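Local coordinates for BH2602 protein (Bacillus halodurans, PDB 3NWZ) that probably acts as an acyl-CoA thioesterase of the hotdog-fold superfamily, and binds coenzyme A, at residues A[54-68]-A[89-101]. Numbering follows the deposited sequence.
Sequences IESQEREDGRFEVRL and LLDTAMGQMVNRQ
F64 reaches from strand 64-68 onto the helix 89-100 and fits there because a flat, wholly apolar ring can slip between two layers of backbone. Its CB rests against the selenium of the selenomethionine M97, CB to SE 3.7 Å, a soft, polarisable neighbour. M97 N lies over one ring face near CG, CD2 nears M97 CA, CD1, CE1 and CZ run along CB of Q96 (CE1 to CB 3.4 Å), CE1 also meets Q96 OE1 at 3.2 Å, and CE2 touches the aliphatic CD of R100 near the ring plane. The opposite face carries the strand backbone at Q57 and E58. With an alanine in place of F64, the gap between the two backbone layers is likely to leave CB of Q96 and the selenium of M97 without their partner.

Beyond the ring, the partly exposed border is polar: S56 OG gives a weak hydrogen bond to Q96 OE1, and E58 forms a salt bridge with R100, OE1 coming over one guanidinium face with the planes 78° apart, though its exact spacing is doubtful. Toward the buried end, the two methyls of branched V66 meet successive turns of the helix. With CG1 anti to the backbone N (chi1 -177°), that methyl meets L89 CD1, while V66 CG2 lies 3.4 Å from CA of small A93. The strand and helix segments run roughly antiparallel, at 146°, the long helix packed against the antiparallel sheet as the sausage in the bun of the hotdog fold.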
loop_
_atom_site.group_PDB
_atom_site.type_symbol
_atom_site.label_atom_id
_atom_site.label_comp_id
_atom_site.label_asym_id
_atom_site.label_seq_id
_atom_site.Cartn_x
_atom_site.Cartn_y
_atom_site.Cartn_z
ATOM N N ILE A 54 -11.408 -21.625 7.643
ATOM C CA ILE A 54 -11.595 -21.118 6.280
ATOM C C ILE A 54 -12.009 -22.176 5.242
ATOM O O ILE A 54 -11.608 -23.337 5.326
ATOM C CB ILE A 54 -10.323 -20.396 5.755
ATOM C CG1 ILE A 54 -9.127 -21.348 5.747
ATOM C CG2 ILE A 54 -10.007 -19.209 6.628
ATOM C CD1 ILE A 54 -7.911 -20.786 5.051
ATOM N N GLU A 55 -12.835 -21.765 4.279
ATOM C CA GLU A 55 -13.270 -22.643 3.171
ATOM C C GLU A 55 -12.826 -21.968 1.869
ATOM O O GLU A 55 -13.315 -20.895 1.528
ATOM C CB GLU A 55 -14.791 -22.815 3.158
ATOM C CG GLU A 55 -15.305 -23.861 4.122
ATOM C CD GLU A 55 -16.742 -23.612 4.531
ATOM O OE1 GLU A 55 -17.585 -23.375 3.637
ATOM O OE2 GLU A 55 -17.024 -23.656 5.748
ATOM N N SER A 56 -11.915 -22.598 1.140
ATOM C CA SER A 56 -11.411 -22.003 -0.080
ATOM C C SER A 56 -11.694 -22.730 -1.375
ATOM O O SER A 56 -11.712 -23.967 -1.434
ATOM C CB SER A 56 -9.902 -21.757 0.054
ATOM O OG SER A 56 -9.240 -22.916 0.515
ATOM N N GLN A 57 -11.907 -21.940 -2.431
ATOM C CA GLN A 57 -12.208 -22.507 -3.746
ATOM C C GLN A 57 -12.192 -21.534 -4.897
ATOM O O GLN A 57 -12.477 -20.350 -4.749
ATOM C CB GLN A 57 -13.561 -23.232 -3.739
ATOM C CG GLN A 57 -14.596 -22.600 -2.843
ATOM C CD GLN A 57 -15.922 -23.331 -2.852
ATOM O OE1 GLN A 57 -15.989 -24.548 -2.663
ATOM N NE2 GLN A 57 -16.993 -22.580 -3.054
ATOM N N GLU A 58 -11.864 -22.072 -6.061
ATOM C CA GLU A 58 -11.797 -21.297 -7.283
ATOM C C GLU A 58 -13.210 -21.100 -7.805
ATOM O O GLU A 58 -14.068 -21.962 -7.624
ATOM C CB GLU A 58 -10.953 -22.055 -8.299
ATOM C CG GLU A 58 -10.754 -21.362 -9.609
ATOM C CD GLU A 58 -9.620 -21.987 -10.387
ATOM O OE1 GLU A 58 -8.470 -21.915 -9.900
ATOM O OE2 GLU A 58 -9.873 -22.555 -11.473
ATOM N N ARG A 59 -13.459 -19.955 -8.429
ATOM C CA ARG A 59 -14.774 -19.682 -8.973
ATOM C C ARG A 59 -14.849 -20.097 -10.448
ATOM O O ARG A 59 -13.838 -20.456 -11.052
ATOM C CB ARG A 59 -15.104 -18.201 -8.838
ATOM C CG ARG A 59 -15.149 -17.703 -7.404
ATOM C CD ARG A 59 -16.055 -16.480 -7.269
ATOM N NE ARG A 59 -15.679 -15.405 -8.180
ATOM C CZ ARG A 59 -16.247 -14.205 -8.187
ATOM N NH1 ARG A 59 -17.225 -13.933 -7.332
ATOM N NH2 ARG A 59 -15.830 -13.275 -9.038
ATOM N N GLU A 60 -16.055 -20.076 -11.012
ATOM C CA GLU A 60 -16.250 -20.414 -12.413
ATOM C C GLU A 60 -15.267 -19.549 -13.181
ATOM O O GLU A 60 -14.529 -20.034 -14.036
ATOM C CB GLU A 60 -17.683 -20.086 -12.841
ATOM C CG GLU A 60 -17.933 -20.139 -14.344
ATOM C CD GLU A 60 -17.732 -21.522 -14.928
ATOM O OE1 GLU A 60 -18.458 -22.451 -14.519
ATOM O OE2 GLU A 60 -16.849 -21.679 -15.799
ATOM N N ASP A 61 -15.262 -18.256 -12.867
ATOM C CA ASP A 61 -14.337 -17.333 -13.510
ATOM C C ASP A 61 -12.936 -17.713 -13.036
ATOM O O ASP A 61 -12.754 -18.768 -12.441
ATOM C CB ASP A 61 -14.668 -15.882 -13.123
ATOM C CG ASP A 61 -14.855 -15.684 -11.608
ATOM O OD1 ASP A 61 -14.045 -16.220 -10.817
ATOM O OD2 ASP A 61 -15.805 -14.966 -11.211
ATOM N N GLY A 62 -11.944 -16.870 -13.285
ATOM C CA GLY A 62 -10.602 -17.204 -12.834
ATOM C C GLY A 62 -10.332 -16.933 -11.357
ATOM O O GLY A 62 -9.577 -17.655 -10.729
ATOM N N ARG A 63 -10.964 -15.902 -10.802
ATOM C CA ARG A 63 -10.784 -15.497 -9.405
ATOM C C ARG A 63 -10.760 -16.590 -8.317
ATOM O O ARG A 63 -11.184 -17.727 -8.531
ATOM C CB ARG A 63 -11.848 -14.469 -9.036
ATOM C CG ARG A 63 -11.874 -13.242 -9.922
ATOM C CD ARG A 63 -12.969 -12.303 -9.448
ATOM N NE ARG A 63 -13.102 -11.133 -10.303
ATOM C CZ ARG A 63 -13.488 -11.175 -11.572
ATOM N NH1 ARG A 63 -13.784 -12.332 -12.144
ATOM N NH2 ARG A 63 -13.579 -10.054 -12.270
ATOM N N PHE A 64 -10.267 -16.222 -7.136
ATOM C CA PHE A 64 -10.186 -17.162 -6.027
ATOM C C PHE A 64 -10.956 -16.705 -4.767
ATOM O O PHE A 64 -10.939 -15.531 -4.370
ATOM C CB PHE A 64 -8.717 -17.440 -5.715
ATOM C CG PHE A 64 -8.472 -18.816 -5.191
ATOM C CD1 PHE A 64 -8.513 -19.073 -3.820
ATOM C CD2 PHE A 64 -8.244 -19.864 -6.061
ATOM C CE1 PHE A 64 -8.328 -20.359 -3.331
ATOM C CE2 PHE A 64 -8.060 -21.155 -5.576
ATOM C CZ PHE A 64 -8.103 -21.399 -4.211
ATOM N N GLU A 65 -11.602 -17.656 -4.109
ATOM C CA GLU A 65 -12.427 -17.323 -2.971
ATOM C C GLU A 65 -12.097 -18.023 -1.648
ATOM O O GLU A 65 -11.855 -19.235 -1.588
ATOM C CB GLU A 65 -13.875 -17.596 -3.385
ATOM C CG GLU A 65 -14.970 -17.084 -2.485
ATOM C CD GLU A 65 -16.330 -17.206 -3.166
ATOM O OE1 GLU A 65 -16.560 -16.491 -4.169
ATOM O OE2 GLU A 65 -17.164 -18.025 -2.716
ATOM N N VAL A 66 -12.090 -17.222 -0.585
ATOM C CA VAL A 66 -11.833 -17.710 0.761
ATOM C C VAL A 66 -12.847 -17.079 1.698
ATOM O O VAL A 66 -12.877 -15.855 1.842
ATOM C CB VAL A 66 -10.443 -17.299 1.315
ATOM C CG1 VAL A 66 -10.263 -17.919 2.680
ATOM C CG2 VAL A 66 -9.330 -17.725 0.405
ATOM N N ARG A 67 -13.687 -17.900 2.318
ATOM C CA ARG A 67 -14.635 -17.362 3.280
ATOM C C ARG A 67 -14.219 -17.778 4.692
ATOM O O ARG A 67 -13.585 -18.814 4.904
ATOM C CB ARG A 67 -16.082 -17.779 2.956
ATOM C CG ARG A 67 -16.439 -19.233 3.115
ATOM C CD ARG A 67 -17.775 -19.497 2.434
ATOM N NE ARG A 67 -17.657 -19.375 0.980
ATOM C CZ ARG A 67 -17.093 -20.289 0.192
ATOM N NH1 ARG A 67 -16.595 -21.409 0.706
ATOM N NH2 ARG A 67 -17.020 -20.079 -1.114
ATOM N N LEU A 68 -14.561 -16.940 5.653
ATOM C CA LEU A 68 -14.206 -17.171 7.037
ATOM C C LEU A 68 -15.375 -16.866 7.938
ATOM O O LEU A 68 -15.915 -15.771 7.907
ATOM C CB LEU A 68 -13.024 -16.275 7.392
ATOM C CG LEU A 68 -12.502 -16.140 8.816
ATOM C CD1 LEU A 68 -11.002 -15.879 8.758
ATOM C CD2 LEU A 68 -13.215 -15.007 9.523
ATOM N N LEU A 89 -6.772 -12.701 5.660
ATOM C CA LEU A 89 -7.711 -13.403 4.767
ATOM C C LEU A 89 -7.418 -13.031 3.326
ATOM O O LEU A 89 -7.235 -13.902 2.485
ATOM C CB LEU A 89 -9.163 -13.021 5.084
ATOM C CG LEU A 89 -10.277 -13.743 4.325
ATOM C CD1 LEU A 89 -10.255 -15.234 4.658
ATOM C CD2 LEU A 89 -11.616 -13.129 4.730
ATOM N N LEU A 90 -7.366 -11.730 3.052
ATOM C CA LEU A 90 -7.077 -11.251 1.704
ATOM C C LEU A 90 -5.787 -11.907 1.247
ATOM O O LEU A 90 -5.713 -12.462 0.157
ATOM C CB LEU A 90 -6.915 -9.723 1.701
ATOM C CG LEU A 90 -7.864 -8.922 0.806
ATOM C CD1 LEU A 90 -7.486 -7.467 0.858
ATOM C CD2 LEU A 90 -7.790 -9.435 -0.634
ATOM N N ASP A 91 -4.768 -11.842 2.104
ATOM C CA ASP A 91 -3.462 -12.439 1.824
ATOM C C ASP A 91 -3.627 -13.927 1.484
ATOM O O ASP A 91 -3.044 -14.436 0.527
ATOM C CB ASP A 91 -2.560 -12.278 3.060
ATOM C CG ASP A 91 -1.205 -12.966 2.901
ATOM O OD1 ASP A 91 -0.424 -12.566 2.007
ATOM O OD2 ASP A 91 -0.922 -13.903 3.678
ATOM N N THR A 92 -4.437 -14.620 2.271
ATOM C CA THR A 92 -4.654 -16.041 2.055
ATOM C C THR A 92 -5.288 -16.279 0.689
ATOM O O THR A 92 -4.860 -17.159 -0.059
ATOM C CB THR A 92 -5.532 -16.635 3.171
ATOM O OG1 THR A 92 -4.924 -16.366 4.437
ATOM C CG2 THR A 92 -5.613 -18.109 3.042
ATOM N N ALA A 93 -6.302 -15.482 0.364
ATOM C CA ALA A 93 -6.973 -15.594 -0.927
ATOM C C ALA A 93 -5.951 -15.343 -2.051
ATOM O O ALA A 93 -5.752 -16.191 -2.934
ATOM C CB ALA A 93 -8.124 -14.580 -1.002
HETATM N N MSE A 94 -5.279 -14.191 -1.994
HETATM C CA MSE A 94 -4.307 -13.837 -3.011
HETATM C C MSE A 94 -3.192 -14.856 -3.154
HETATM O O MSE A 94 -2.612 -15.029 -4.251
HETATM C CB MSE A 94 -3.717 -12.489 -2.697
HETATM C CG MSE A 94 -4.755 -11.454 -2.417
HETATM SE SE MSE A 94 -3.953 -9.782 -1.953
HETATM C CE MSE A 94 -4.500 -8.750 -3.487
ATOM N N GLY A 95 -2.886 -15.531 -2.051
ATOM C CA GLY A 95 -1.843 -16.530 -2.088
ATOM C C GLY A 95 -2.295 -17.746 -2.869
ATOM O O GLY A 95 -1.710 -18.099 -3.893
ATOM N N GLN A 96 -3.348 -18.391 -2.385
ATOM C CA GLN A 96 -3.846 -19.570 -3.053
ATOM C C GLN A 96 -4.071 -19.283 -4.534
ATOM O O GLN A 96 -3.806 -20.147 -5.373
ATOM C CB GLN A 96 -5.106 -20.067 -2.355
ATOM C CG GLN A 96 -4.819 -20.526 -0.915
ATOM C CD GLN A 96 -5.863 -21.488 -0.372
ATOM O OE1 GLN A 96 -7.059 -21.260 -0.499
ATOM N NE2 GLN A 96 -5.406 -22.560 0.244
HETATM N N MSE A 97 -4.536 -18.068 -4.847
HETATM C CA MSE A 97 -4.728 -17.625 -6.234
HETATM C C MSE A 97 -3.382 -17.788 -6.958
HETATM O O MSE A 97 -3.246 -18.593 -7.881
HETATM C CB MSE A 97 -5.142 -16.145 -6.261
HETATM C CG MSE A 97 -5.310 -15.510 -7.668
HETATM SE SE MSE A 97 -6.914 -16.051 -8.653
HETATM C CE MSE A 97 -6.262 -17.726 -9.417
ATOM N N VAL A 98 -2.376 -17.031 -6.519
ATOM C CA VAL A 98 -1.040 -17.117 -7.115
ATOM C C VAL A 98 -0.559 -18.563 -7.281
ATOM O O VAL A 98 -0.145 -18.989 -8.365
ATOM C CB VAL A 98 0.024 -16.390 -6.256
ATOM C CG1 VAL A 98 1.375 -16.410 -6.971
ATOM C CG2 VAL A 98 -0.395 -14.971 -5.991
ATOM N N ASN A 99 -0.619 -19.325 -6.199
ATOM C CA ASN A 99 -0.132 -20.690 -6.235
ATOM C C ASN A 99 -0.868 -21.662 -7.150
ATOM O O ASN A 99 -0.305 -22.669 -7.573
ATOM C CB ASN A 99 -0.037 -21.211 -4.805
ATOM C CG ASN A 99 1.117 -20.576 -4.054
ATOM O OD1 ASN A 99 2.273 -20.757 -4.422
ATOM N ND2 ASN A 99 0.812 -19.811 -3.009
ATOM N N ARG A 100 -2.113 -21.361 -7.483
ATOM C CA ARG A 100 -2.844 -22.235 -8.375
ATOM C C ARG A 100 -2.453 -21.995 -9.838
ATOM O O ARG A 100 -2.636 -22.868 -10.693
ATOM C CB ARG A 100 -4.341 -22.050 -8.171
ATOM C CG ARG A 100 -4.936 -23.106 -7.239
ATOM C CD ARG A 100 -6.163 -23.765 -7.856
ATOM N NE ARG A 100 -5.932 -24.289 -9.208
ATOM C CZ ARG A 100 -5.902 -23.552 -10.323
ATOM N NH1 ARG A 100 -6.090 -22.239 -10.265
ATOM N NH2 ARG A 100 -5.692 -24.132 -11.502
ATOM N N GLN A 101 -1.883 -20.819 -10.104
ATOM C CA GLN A 101 -1.454 -20.433 -11.444
ATOM C C GLN A 101 0.042 -20.649 -11.639
ATOM O O GLN A 101 0.636 -20.100 -12.575
ATOM C CB GLN A 101 -1.777 -18.960 -11.687
ATOM C CG GLN A 101 -3.259 -18.682 -11.824
ATOM C CD GLN A 101 -3.814 -19.263 -13.095
ATOM O OE1 GLN A 101 -3.496 -18.790 -14.182
ATOM N NE2 GLN A 101 -4.633 -20.308 -12.974
#